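Local coordinates for protein dipeptide Epimerase (Enterococcus faecalis V583, PDB 3JVA) that belongs to the mandelate racemase/muconate lactonizing enzyme family of the enolase superfamily and holds a magnesium ion in its C-terminal barrel domain, at residues K276-C281 and I286-G291; F244-A249 and I271-K276; T131-G136 and V148-L153; T157-V162 and R316-A321. One frame throughout, in Å; residues are numbered along the deposited sequence.

Interaction 1 (K276-C281 and I286-G291); sequences KINQIC and IECMIG
Cys288 reaches from strand 287-290 to helix 276-281 and meets two residues there, Asn278 and Cys281. Starting from the backbone, Cys288 CB lies 3.6 Å from Asn278 OD1. One bond further, Cys288 SG sits between that oxygen and Cys281: it is 3.5 Å from Asn278 OD1, 3.5 Å from Cys281 CB and also 3.5 Å from Cys281 SG. The sulfurs are much too far apart for a disulfide and meet as two compact, mildly polar groups. Cysteine suits both places: the strand and helix axes come within 8.0 Å of each other, and a small, polarisable side chain fills so narrow a gap. In Asn278, CG is anti to the backbone N (chi1 -173°), a turn that carries the amide towards the strand. Its OD1 accepts a hydrogen bond from Asn313, so this buried carbonyl is satisfied beyond the contact itself. At the far end of the helical segment the backbone takes over. Ile286 N donates to Cys281 O at 2.8 Å in a nearly straight bond (167°), although the N-H comes from above the carbonyl plane. Ile286 CB rests 4.2 Å from Cys281 CB, and this branched apolar residue continues onto Val253. The helix runs nearly antiparallel to the strand that follows it. Around them, strand 260-263 packs on Cys281 and Cys288 through Ile261 and Ile263, helix 246-255 covers Ile280 and Ile286, and strand 314-317 meets Asn278 through Ile314.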
loop_
_atom_site.group_PDB
_atom_site.type_symbol
_atom_site.label_atom_id
_atom_site.label_comp_id
_atom_site.label_asym_id
_atom_site.label_seq_id
_atom_site.Cartn_x
_atom_site.Cartn_y
_atom_site.Cartn_z
ATOM N N LYS B 276 -23.879 17.313 -4.610
ATOM C CA LYS B 276 -23.099 16.079 -4.514
ATOM C C LYS B 276 -21.738 16.374 -3.905
ATOM O O LYS B 276 -21.263 15.651 -3.029
ATOM C CB LYS B 276 -22.890 15.461 -5.896
ATOM C CG LYS B 276 -24.157 14.981 -6.585
ATOM C CD LYS B 276 -23.800 14.384 -7.931
ATOM C CE LYS B 276 -25.023 13.960 -8.716
ATOM N NZ LYS B 276 -24.618 13.528 -10.085
ATOM N N ILE B 277 -21.101 17.433 -4.394
ATOM C CA ILE B 277 -19.793 17.810 -3.876
ATOM C C ILE B 277 -19.864 18.053 -2.372
ATOM O O ILE B 277 -19.059 17.523 -1.610
ATOM C CB ILE B 277 -19.256 19.089 -4.568
ATOM C CG1 ILE B 277 -18.960 18.793 -6.044
ATOM C CG2 ILE B 277 -17.987 19.568 -3.854
ATOM C CD1 ILE B 277 -18.675 20.029 -6.892
ATOM N N ASN B 278 -20.837 18.848 -1.939
ATOM C CA ASN B 278 -20.961 19.134 -0.521
ATOM C C ASN B 278 -21.246 17.902 0.341
ATOM O O ASN B 278 -20.694 17.773 1.431
ATOM C CB ASN B 278 -22.037 20.189 -0.273
ATOM C CG ASN B 278 -22.076 20.627 1.169
ATOM O OD1 ASN B 278 -21.061 21.052 1.718
ATOM N ND2 ASN B 278 -23.243 20.518 1.800
ATOM N N GLN B 279 -22.108 17.003 -0.134
ATOM C CA GLN B 279 -22.427 15.796 0.632
ATOM C C GLN B 279 -21.214 14.879 0.728
ATOM O O GLN B 279 -20.992 14.236 1.752
ATOM C CB GLN B 279 -23.583 15.028 -0.013
ATOM C CG GLN B 279 -24.882 15.802 -0.083
ATOM C CD GLN B 279 -25.942 15.058 -0.876
ATOM O OE1 GLN B 279 -25.631 14.347 -1.841
ATOM N NE2 GLN B 279 -27.196 15.228 -0.488
ATOM N N ILE B 280 -20.435 14.806 -0.347
ATOM C CA ILE B 280 -19.234 13.979 -0.343
ATOM C C ILE B 280 -18.244 14.552 0.669
ATOM O O ILE B 280 -17.666 13.817 1.476
ATOM C CB ILE B 280 -18.567 13.955 -1.736
ATOM C CG1 ILE B 280 -19.422 13.124 -2.703
ATOM C CG2 ILE B 280 -17.149 13.383 -1.630
ATOM C CD1 ILE B 280 -19.056 13.304 -4.173
ATOM N N CYS B 281 -18.057 15.869 0.627
ATOM C CA CYS B 281 -17.127 16.536 1.538
ATOM C C CYS B 281 -17.591 16.422 2.988
ATOM O O CYS B 281 -16.809 16.081 3.879
ATOM C CB CYS B 281 -16.981 18.011 1.157
ATOM S SG CYS B 281 -16.105 18.307 -0.394
ATOM N N ILE B 286 -14.986 17.287 5.666
ATOM C CA ILE B 286 -14.347 18.435 5.037
ATOM C C ILE B 286 -15.402 19.504 4.763
ATOM O O ILE B 286 -16.443 19.212 4.177
ATOM C CB ILE B 286 -13.692 18.013 3.701
ATOM C CG1 ILE B 286 -12.543 17.041 3.983
ATOM C CG2 ILE B 286 -13.205 19.230 2.930
ATOM C CD1 ILE B 286 -11.846 16.545 2.735
ATOM N N GLU B 287 -15.150 20.732 5.208
ATOM C CA GLU B 287 -16.101 21.808 4.965
ATOM C C GLU B 287 -15.959 22.358 3.553
ATOM O O GLU B 287 -14.916 22.186 2.902
ATOM C CB GLU B 287 -15.909 22.941 5.983
ATOM C CG GLU B 287 -16.476 22.623 7.357
ATOM C CD GLU B 287 -16.184 23.703 8.391
ATOM O OE1 GLU B 287 -15.989 24.875 8.011
ATOM O OE2 GLU B 287 -16.165 23.374 9.594
ATOM N N CYS B 288 -17.019 23.014 3.083
ATOM C CA CYS B 288 -17.032 23.604 1.751
ATOM C C CYS B 288 -17.247 25.108 1.777
ATOM O O CYS B 288 -17.875 25.646 2.683
ATOM C CB CYS B 288 -18.155 22.990 0.900
ATOM S SG CYS B 288 -17.825 21.315 0.311
ATOM N N MET B 289 -16.692 25.784 0.781
ATOM C CA MET B 289 -16.909 27.210 0.623
ATOM C C MET B 289 -17.521 27.274 -0.759
ATOM O O MET B 289 -17.402 26.324 -1.532
ATOM C CB MET B 289 -15.601 28.005 0.623
ATOM C CG MET B 289 -15.817 29.493 0.330
ATOM S SD MET B 289 -14.342 30.527 0.619
ATOM C CE MET B 289 -13.622 30.563 -0.993
ATOM N N ILE B 290 -18.205 28.363 -1.076
ATOM C CA ILE B 290 -18.759 28.493 -2.411
ATOM C C ILE B 290 -18.322 29.858 -2.918
ATOM O O ILE B 290 -18.418 30.859 -2.198
ATOM C CB ILE B 290 -20.309 28.349 -2.434
ATOM C CG1 ILE B 290 -20.798 28.372 -3.888
ATOM C CG2 ILE B 290 -20.964 29.449 -1.614
ATOM C CD1 ILE B 290 -22.181 27.743 -4.098
ATOM N N GLY B 291 -17.793 29.881 -4.136
ATOM C CA GLY B 291 -17.317 31.120 -4.722
ATOM C C GLY B 291 -18.063 31.517 -5.980
ATOM O O GLY B 291 -19.179 31.049 -6.225
#

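Interaction 2 (F244-A249 and I271-K276); sequences FDAQDA and IHEALK
Glu273 OE2 takes the backbone N-H of Ala246 in a 2.8 Å hydrogen bond, the sole one between the two segments. The donor arrives on the anti side of OE2, 18° out of the carboxylate plane, and the N-H points well at the oxygen (160°). Glu273 reaches it because its chain bends at chi2 (75°), which swings the carboxylate across to the neighbouring helix. The same oxygen lies 3.1 Å from Ala246 CB and 3.4 Å from Asp245 CB, so the carboxylate closes down on the start of helix 246-255. Alanine fits here, since its single methyl lets the helices approach and rests 3.8 Å from Lys276 CB. Beyond that point Lys276 is extended, and its NZ forms a long, weak ion pair with Glu273 OE1, leaving OE2 to Ala246. The negative carboxylate at a helix N-terminus probably interacts favourably with the helix dipole. Asp245 works at the same end. Its OD1 accepts from Asp248 N at 2.9 Å, while Asp248 OD2 is gripped by two N-H groups, those of Phe244 and Asp245. The other oxygen of Asp248, OD1, makes a salt bridge to Arg221 of the third subunit, and Thr283 of the second subunit packs on Ala246. Asp245 as N-cap, with Asp248 answering its backbone N-H, constitutes a capping box. Here the box opens one outer helix of a TIM-barrel domain, and a glutamate of the next long helix, 271-284, adds a further acceptor for its first turn.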
loop_
_atom_site.group_PDB
_atom_site.type_symbol
_atom_site.label_atom_id
_atom_site.label_comp_id
_atom_site.label_asym_id
_atom_site.label_seq_id
_atom_site.Cartn_x
_atom_site.Cartn_y
_atom_site.Cartn_z
ATOM N N PHE B 244 -13.636 20.555 -9.755
ATOM C CA PHE B 244 -14.649 21.053 -10.675
ATOM C C PHE B 244 -15.963 20.345 -10.360
ATOM O O PHE B 244 -16.973 20.996 -10.095
ATOM C CB PHE B 244 -14.264 20.766 -12.131
ATOM C CG PHE B 244 -13.437 21.848 -12.771
ATOM C CD1 PHE B 244 -12.325 22.368 -12.125
ATOM C CD2 PHE B 244 -13.768 22.338 -14.027
ATOM C CE1 PHE B 244 -11.551 23.357 -12.721
ATOM C CE2 PHE B 244 -12.998 23.331 -14.632
ATOM C CZ PHE B 244 -11.885 23.840 -13.971
ATOM N N ASP B 245 -15.932 19.012 -10.355
ATOM C CA ASP B 245 -17.134 18.210 -10.100
ATOM C C ASP B 245 -17.066 17.211 -8.940
ATOM O O ASP B 245 -16.071 17.121 -8.222
ATOM C CB ASP B 245 -17.534 17.457 -11.376
ATOM C CG ASP B 245 -16.436 16.532 -11.882
ATOM O OD1 ASP B 245 -15.658 16.018 -11.055
ATOM O OD2 ASP B 245 -16.362 16.310 -13.112
ATOM N N ALA B 246 -18.149 16.452 -8.771
ATOM C CA ALA B 246 -18.243 15.471 -7.699
ATOM C C ALA B 246 -17.144 14.424 -7.762
ATOM O O ALA B 246 -16.655 13.962 -6.729
ATOM C CB ALA B 246 -19.615 14.786 -7.732
ATOM N N GLN B 247 -16.756 14.033 -8.971
ATOM C CA GLN B 247 -15.707 13.032 -9.099
ATOM C C GLN B 247 -14.385 13.580 -8.572
ATOM O O GLN B 247 -13.615 12.854 -7.947
ATOM C CB GLN B 247 -15.577 12.578 -10.550
ATOM C CG GLN B 247 -16.799 11.788 -11.013
ATOM C CD GLN B 247 -16.662 11.258 -12.424
ATOM O OE1 GLN B 247 -16.590 12.024 -13.382
ATOM N NE2 GLN B 247 -16.622 9.938 -12.557
ATOM N N ASP B 248 -14.139 14.866 -8.808
ATOM C CA ASP B 248 -12.919 15.501 -8.314
ATOM C C ASP B 248 -12.968 15.535 -6.788
ATOM O O ASP B 248 -11.972 15.277 -6.113
ATOM C CB ASP B 248 -12.788 16.940 -8.828
ATOM C CG ASP B 248 -12.542 17.019 -10.321
ATOM O OD1 ASP B 248 -12.004 16.057 -10.911
ATOM O OD2 ASP B 248 -12.877 18.070 -10.907
ATOM N N ALA B 249 -14.133 15.870 -6.243
ATOM C CA ALA B 249 -14.287 15.927 -4.798
ATOM C C ALA B 249 -14.007 14.569 -4.171
ATOM O O ALA B 249 -13.337 14.481 -3.148
ATOM C CB ALA B 249 -15.694 16.400 -4.431
ATOM N N ILE B 271 -26.449 23.558 -9.335
ATOM C CA ILE B 271 -26.800 23.172 -7.977
ATOM C C ILE B 271 -26.843 21.663 -7.791
ATOM O O ILE B 271 -26.388 21.146 -6.771
ATOM C CB ILE B 271 -28.167 23.794 -7.578
ATOM C CG1 ILE B 271 -28.012 25.317 -7.467
ATOM C CG2 ILE B 271 -28.664 23.207 -6.257
ATOM C CD1 ILE B 271 -29.328 26.076 -7.378
ATOM N N HIS B 272 -27.380 20.951 -8.777
ATOM C CA HIS B 272 -27.477 19.493 -8.686
ATOM C C HIS B 272 -26.127 18.834 -8.378
ATOM O O HIS B 272 -26.038 17.941 -7.523
ATOM C CB HIS B 272 -28.043 18.941 -9.999
ATOM C CG HIS B 272 -28.327 17.470 -9.972
ATOM N ND1 HIS B 272 -29.461 16.938 -9.395
ATOM C CD2 HIS B 272 -27.634 16.422 -10.475
ATOM C CE1 HIS B 272 -29.458 15.626 -9.549
ATOM N NE2 HIS B 272 -28.360 15.287 -10.202
ATOM N N GLU B 273 -25.081 19.274 -9.069
ATOM C CA GLU B 273 -23.745 18.726 -8.873
ATOM C C GLU B 273 -23.102 19.303 -7.609
ATOM O O GLU B 273 -22.386 18.602 -6.893
ATOM C CB GLU B 273 -22.867 19.032 -10.094
ATOM C CG GLU B 273 -21.501 18.346 -10.084
ATOM C CD GLU B 273 -21.569 16.861 -10.417
ATOM O OE1 GLU B 273 -22.662 16.364 -10.781
ATOM O OE2 GLU B 273 -20.521 16.192 -10.325
ATOM N N ALA B 274 -23.369 20.575 -7.332
ATOM C CA ALA B 274 -22.819 21.216 -6.138
ATOM C C ALA B 274 -23.283 20.470 -4.881
ATOM O O ALA B 274 -22.533 20.320 -3.916
ATOM C CB ALA B 274 -23.260 22.676 -6.079
ATOM N N LEU B 275 -24.526 20.007 -4.886
ATOM C CA LEU B 275 -25.038 19.271 -3.740
ATOM C C LEU B 275 -24.236 17.990 -3.521
ATOM O O LEU B 275 -23.936 17.628 -2.383
ATOM C CB LEU B 275 -26.520 18.941 -3.937
ATOM C CG LEU B 275 -27.464 20.122 -3.702
ATOM C CD1 LEU B 275 -28.856 19.771 -4.231
ATOM C CD2 LEU B 275 -27.505 20.465 -2.218
ATOM N N LYS B 276 -23.879 17.313 -4.610
ATOM C CA LYS B 276 -23.099 16.079 -4.514
ATOM C C LYS B 276 -21.738 16.374 -3.905
ATOM O O LYS B 276 -21.263 15.651 -3.029
ATOM C CB LYS B 276 -22.890 15.461 -5.896
ATOM C CG LYS B 276 -24.157 14.981 -6.585
ATOM C CD LYS B 276 -23.800 14.384 -7.931
ATOM C CE LYS B 276 -25.023 13.960 -8.716
ATOM N NZ LYS B 276 -24.618 13.528 -10.085
#

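Interaction 3 (T131-G136 and V148-L153); sequences TDITLG and VEKVKL
Lys150 lays the aliphatic part of its side chain over Ile133 and Leu135, and the contact between strand and helix is entirely of this apolar kind. Ile133 uses two branches. Its CG2 lies 4.0 Å from Lys150 CB, and its CD1 is likewise 4.0 Å from Lys150 CD, so the isoleucine side chain crosses the lysine at about a right angle and spans most of its methylenes. This spread follows from chi1 of Ile133 (-174°), which extends CG1 anti to the backbone N and leaves CG2 as a second foot on the same partner. Leu135 adds one methyl: its CD2 comes within 3.8 Å of Lys150 CG, the two chains sliding past each other in opposite directions. Lys150 is folded at chi2 (-51°), a kink that keeps its middle carbons against both residues.

Polar interactions hold the strand in other directions. Thr131 OG1 donates to Asp132 O at 2.8 Å within the segment, Asp132 forms a salt bridge with Arg187, and Ile133 is bonded through its backbone to Thr157 and Lys159 on the adjacent strand. Two residues apart along the chain, Ile133 and Leu135 meet the helix from one face, with Leu158 and Ile160 beside them. Strand 128-134, helix 140-152 and the parallel strand 157-161 make up a beta-alpha-beta unit of the barrel. With no hydrogen bond between the two segments, the attachment depends on dispersion and hydrophobic burial. A lysine suits this place because its methylenes can cover the buried Ile133 and Leu135 while the partly exposed residue carries its ammonium past them.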
loop_
_atom_site.group_PDB
_atom_site.type_symbol
_atom_site.label_atom_id
_atom_site.label_comp_id
_atom_site.label_asym_id
_atom_site.label_seq_id
_atom_site.Cartn_x
_atom_site.Cartn_y
_atom_site.Cartn_z
ATOM N N THR B 131 -20.990 36.847 3.353
ATOM C CA THR B 131 -19.967 36.722 2.333
ATOM C C THR B 131 -18.781 37.618 2.627
ATOM O O THR B 131 -18.901 38.618 3.342
ATOM C CB THR B 131 -20.490 37.098 0.930
ATOM O OG1 THR B 131 -19.410 37.015 -0.009
ATOM C CG2 THR B 131 -21.046 38.524 0.917
ATOM N N ASP B 132 -17.625 37.240 2.094
ATOM C CA ASP B 132 -16.440 38.065 2.247
ATOM C C ASP B 132 -16.518 38.998 1.048
ATOM O O ASP B 132 -17.518 39.016 0.324
ATOM C CB ASP B 132 -15.150 37.225 2.149
ATOM C CG ASP B 132 -14.995 36.516 0.798
ATOM O OD1 ASP B 132 -15.445 37.055 -0.240
ATOM O OD2 ASP B 132 -14.398 35.419 0.771
ATOM N N ILE B 133 -15.473 39.782 0.844
ATOM C CA ILE B 133 -15.407 40.653 -0.313
ATOM C C ILE B 133 -13.948 40.655 -0.738
ATOM O O ILE B 133 -13.038 40.718 0.103
ATOM C CB ILE B 133 -15.896 42.099 -0.019
ATOM C CG1 ILE B 133 -15.921 42.894 -1.331
ATOM C CG2 ILE B 133 -14.991 42.779 0.994
ATOM C CD1 ILE B 133 -16.652 44.221 -1.232
ATOM N N THR B 134 -13.730 40.550 -2.042
ATOM C CA THR B 134 -12.385 40.516 -2.597
ATOM C C THR B 134 -11.841 41.916 -2.850
ATOM O O THR B 134 -12.526 42.765 -3.408
ATOM C CB THR B 134 -12.365 39.718 -3.926
ATOM O OG1 THR B 134 -12.768 38.365 -3.677
ATOM C CG2 THR B 134 -10.969 39.720 -4.540
ATOM N N LEU B 135 -10.609 42.158 -2.421
ATOM C CA LEU B 135 -9.982 43.451 -2.640
ATOM C C LEU B 135 -9.157 43.335 -3.913
ATOM O O LEU B 135 -8.338 42.424 -4.045
ATOM C CB LEU B 135 -9.065 43.818 -1.468
ATOM C CG LEU B 135 -9.693 43.948 -0.078
ATOM C CD1 LEU B 135 -8.600 44.285 0.927
ATOM C CD2 LEU B 135 -10.769 45.028 -0.076
ATOM N N GLY B 136 -9.378 44.247 -4.853
ATOM C CA GLY B 136 -8.633 44.204 -6.096
ATOM C C GLY B 136 -7.157 44.461 -5.866
ATOM O O GLY B 136 -6.791 45.268 -5.012
ATOM N N VAL B 148 -10.137 49.182 4.944
ATOM C CA VAL B 148 -10.829 49.919 5.993
ATOM C C VAL B 148 -12.233 50.285 5.520
ATOM O O VAL B 148 -13.191 50.171 6.277
ATOM C CB VAL B 148 -10.058 51.199 6.424
ATOM C CG1 VAL B 148 -8.689 50.817 6.969
ATOM C CG2 VAL B 148 -9.917 52.152 5.263
ATOM N N GLU B 149 -12.359 50.698 4.262
ATOM C CA GLU B 149 -13.669 51.057 3.722
ATOM C C GLU B 149 -14.648 49.886 3.805
ATOM O O GLU B 149 -15.789 50.055 4.231
ATOM C CB GLU B 149 -13.541 51.525 2.268
ATOM C CG GLU B 149 -12.781 52.837 2.115
ATOM C CD GLU B 149 -12.597 53.260 0.667
ATOM O OE1 GLU B 149 -11.950 54.303 0.437
ATOM O OE2 GLU B 149 -13.095 52.559 -0.240
ATOM N N LYS B 150 -14.196 48.697 3.409
ATOM C CA LYS B 150 -15.055 47.514 3.436
ATOM C C LYS B 150 -15.411 47.114 4.860
ATOM O O LYS B 150 -16.529 46.677 5.131
ATOM C CB LYS B 150 -14.372 46.337 2.729
ATOM C CG LYS B 150 -13.845 46.665 1.339
ATOM C CD LYS B 150 -14.904 47.332 0.472
ATOM C CE LYS B 150 -14.329 47.699 -0.888
ATOM N NZ LYS B 150 -15.294 48.469 -1.716
ATOM N N VAL B 151 -14.460 47.259 5.776
ATOM C CA VAL B 151 -14.723 46.917 7.163
ATOM C C VAL B 151 -15.798 47.845 7.724
ATOM O O VAL B 151 -16.660 47.417 8.496
ATOM C CB VAL B 151 -13.439 47.019 8.013
ATOM C CG1 VAL B 151 -13.782 46.936 9.497
ATOM C CG2 VAL B 151 -12.483 45.894 7.628
ATOM N N LYS B 152 -15.751 49.115 7.330
ATOM C CA LYS B 152 -16.742 50.084 7.795
ATOM C C LYS B 152 -18.115 49.677 7.275
ATOM O O LYS B 152 -19.139 49.996 7.877
ATOM C CB LYS B 152 -16.408 51.489 7.295
ATOM C CG LYS B 152 -15.036 51.979 7.707
ATOM C CD LYS B 152 -14.874 53.472 7.464
ATOM C CE LYS B 152 -13.483 53.933 7.875
ATOM N NZ LYS B 152 -13.126 53.442 9.236
ATOM N N LEU B 153 -18.120 48.972 6.148
ATOM C CA LEU B 153 -19.352 48.494 5.532
ATOM C C LEU B 153 -19.888 47.266 6.270
ATOM O O LEU B 153 -21.003 46.805 6.006
ATOM C CB LEU B 153 -19.091 48.160 4.059
ATOM C CG LEU B 153 -19.675 49.066 2.968
ATOM C CD1 LEU B 153 -19.674 50.520 3.395
ATOM C CD2 LEU B 153 -18.876 48.870 1.689
#

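Interaction 4 (T157-V162 and R316-A321); sequences TLKIKV and RADLDA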
loop_
_atom_site.group_PDB
_atom_site.type_symbol
_atom_site.label_atom_id
_atom_site.label_comp_id
_atom_site.label_asym_id
_atom_site.label_seq_id
_atom_site.Cartn_x
_atom_site.Cartn_y
_atom_site.Cartn_z
ATOM N N THR B 157 -14.520 39.651 6.689
ATOM C CA THR B 157 -13.606 38.774 5.965
ATOM C C THR B 157 -13.225 39.384 4.620
ATOM O O THR B 157 -14.088 39.742 3.812
ATOM C CB THR B 157 -14.242 37.387 5.733
ATOM O OG1 THR B 157 -14.684 36.851 6.988
ATOM C CG2 THR B 157 -13.231 36.425 5.108
ATOM N N LEU B 158 -11.924 39.513 4.393
ATOM C CA LEU B 158 -11.409 40.077 3.156
ATOM C C LEU B 158 -10.615 39.012 2.416
ATOM O O LEU B 158 -9.931 38.194 3.030
ATOM C CB LEU B 158 -10.499 41.270 3.454
ATOM C CG LEU B 158 -11.110 42.363 4.331
ATOM C CD1 LEU B 158 -10.033 43.386 4.688
ATOM C CD2 LEU B 158 -12.273 43.022 3.603
ATOM N N LYS B 159 -10.713 39.031 1.095
ATOM C CA LYS B 159 -10.014 38.069 0.259
ATOM C C LYS B 159 -9.098 38.792 -0.711
ATOM O O LYS B 159 -9.496 39.786 -1.319
ATOM C CB LYS B 159 -11.028 37.229 -0.521
ATOM C CG LYS B 159 -10.416 36.334 -1.588
ATOM C CD LYS B 159 -11.461 35.381 -2.151
ATOM C CE LYS B 159 -10.957 34.668 -3.394
ATOM N NZ LYS B 159 -10.808 35.632 -4.517
ATOM N N ILE B 160 -7.869 38.301 -0.844
ATOM C CA ILE B 160 -6.916 38.905 -1.766
ATOM C C ILE B 160 -6.096 37.845 -2.484
ATOM O O ILE B 160 -5.803 36.781 -1.935
ATOM C CB ILE B 160 -5.926 39.878 -1.066
ATOM C CG1 ILE B 160 -4.924 39.097 -0.223
ATOM C CG2 ILE B 160 -6.690 40.874 -0.208
ATOM C CD1 ILE B 160 -3.743 39.931 0.243
ATOM N N LYS B 161 -5.730 38.149 -3.721
ATOM C CA LYS B 161 -4.934 37.241 -4.529
ATOM C C LYS B 161 -3.455 37.394 -4.186
ATOM O O LYS B 161 -2.978 38.505 -3.952
ATOM C CB LYS B 161 -5.155 37.544 -6.012
ATOM C CG LYS B 161 -4.369 36.650 -6.958
ATOM C CD LYS B 161 -4.748 36.900 -8.420
ATOM C CE LYS B 161 -4.422 38.322 -8.850
ATOM N NZ LYS B 161 -4.762 38.571 -10.282
ATOM N N VAL B 162 -2.743 36.272 -4.125
ATOM C CA VAL B 162 -1.307 36.282 -3.853
ATOM C C VAL B 162 -0.637 35.416 -4.913
ATOM O O VAL B 162 -1.299 34.953 -5.839
ATOM C CB VAL B 162 -0.969 35.737 -2.444
ATOM C CG1 VAL B 162 -1.483 36.701 -1.381
ATOM C CG2 VAL B 162 -1.574 34.353 -2.254
ATOM N N ARG B 316 -18.463 28.725 4.357
ATOM C CA ARG B 316 -17.850 29.970 3.913
ATOM C C ARG B 316 -18.430 30.373 2.566
ATOM O O ARG B 316 -18.863 29.522 1.793
ATOM C CB ARG B 316 -16.334 29.805 3.774
ATOM C CG ARG B 316 -15.602 29.515 5.078
ATOM C CD ARG B 316 -14.102 29.498 4.831
ATOM N NE ARG B 316 -13.309 29.367 6.051
ATOM C CZ ARG B 316 -13.004 28.216 6.643
ATOM N NH1 ARG B 316 -13.424 27.062 6.136
ATOM N NH2 ARG B 316 -12.252 28.219 7.738
ATOM N N ALA B 317 -18.435 31.672 2.287
ATOM C CA ALA B 317 -18.956 32.165 1.021
ATOM C C ALA B 317 -18.142 33.336 0.488
ATOM O O ALA B 317 -17.780 34.250 1.230
ATOM C CB ALA B 317 -20.417 32.569 1.182
ATOM N N ASP B 318 -17.840 33.279 -0.803
ATOM C CA ASP B 318 -17.094 34.322 -1.494
ATOM C C ASP B 318 -17.998 34.662 -2.674
ATOM O O ASP B 318 -17.707 34.317 -3.814
ATOM C CB ASP B 318 -15.740 33.773 -1.966
ATOM C CG ASP B 318 -14.946 34.782 -2.775
ATOM O OD1 ASP B 318 -15.051 35.992 -2.488
ATOM O OD2 ASP B 318 -14.207 34.364 -3.694
ATOM N N LEU B 319 -19.109 35.328 -2.369
ATOM C CA LEU B 319 -20.111 35.686 -3.376
ATOM C C LEU B 319 -20.254 37.200 -3.430
ATOM O O LEU B 319 -21.256 37.755 -2.988
ATOM C CB LEU B 319 -21.448 35.041 -2.999
ATOM C CG LEU B 319 -21.401 33.522 -2.798
ATOM C CD1 LEU B 319 -22.719 33.043 -2.211
ATOM C CD2 LEU B 319 -21.112 32.830 -4.131
ATOM N N ASP B 320 -19.249 37.851 -4.004
ATOM C CA ASP B 320 -19.197 39.306 -4.076
ATOM C C ASP B 320 -19.325 39.914 -5.469
ATOM O O ASP B 320 -19.143 41.118 -5.633
ATOM C CB ASP B 320 -17.874 39.768 -3.459
ATOM C CG ASP B 320 -16.663 39.224 -4.204
ATOM O OD1 ASP B 320 -16.816 38.275 -5.012
ATOM O OD2 ASP B 320 -15.549 39.736 -3.977
ATOM N N ALA B 321 -19.646 39.102 -6.470
ATOM C CA ALA B 321 -19.744 39.617 -7.833
ATOM C C ALA B 321 -20.707 40.792 -8.029
ATOM O O ALA B 321 -20.401 41.713 -8.787
ATOM C CB ALA B 321 -20.099 38.485 -8.796
#
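Lys159 and Asp318 meet closely through the lysine's last methylenes and more loosely through its charged end. On the tight side, Lys159 CD and CE are each 3.3 Å from Asp318 OD2, while Asp318 CG lies 3.6 Å from Lys159 CD. The side chains cross at about a right angle, so the carboxylate rests against the flank of the lysine. Both have CG anti to the backbone N (chi1 171° for Lys159, 176° for Asp318), which points them at each other across the barrel interior, Lys159 from strand 157-161 and Asp318 from just after strand 314-317.

The ammonium end is the looser one. After an extended chain Lys159 bends at chi4 (-68°), and NZ stops 3.7 Å from Asp318 OD2, a long salt bridge. The Lys159 side chain is about 5 Å from the bound magnesium ion, so the contact borders the metal site formed by Asp189, Glu215 and Asp240. Asp132 lies close to the other oxygen of Asp318, and Lys159 probably offsets part of that crowding of charge. The carboxylate thus rests mainly on methylenes, while NZ divides itself between the long salt bridge, a weak hydrogen bond to Thr134 OG1 and one to a glycerol, probably from the crystallisation liquor.

All four contacts belong to the barrel domain. Interactions 1 and 2 share Lys276 and helix 271-284, their centres 8 Å apart, and both reach the second subunit. Interactions 3 and 4, centres about 9 Å apart, lie around the neighbouring strands 128-134 and 157-161. Interactions 1 and 4 meet where strand 287-290 pairs with strand 314-317, whereas interactions 2 and 3 have centres about 29 Å apart, on opposite sides of the chain's centre. Along the chain, interaction 3 comes first; interaction 4 then joins segments 154 residues apart and encloses interactions 2 and 1, in that order. Interactions 1 and 2 thus lie on the subunit side, interaction 4 beside the metal, interaction 3 in the far outer layer.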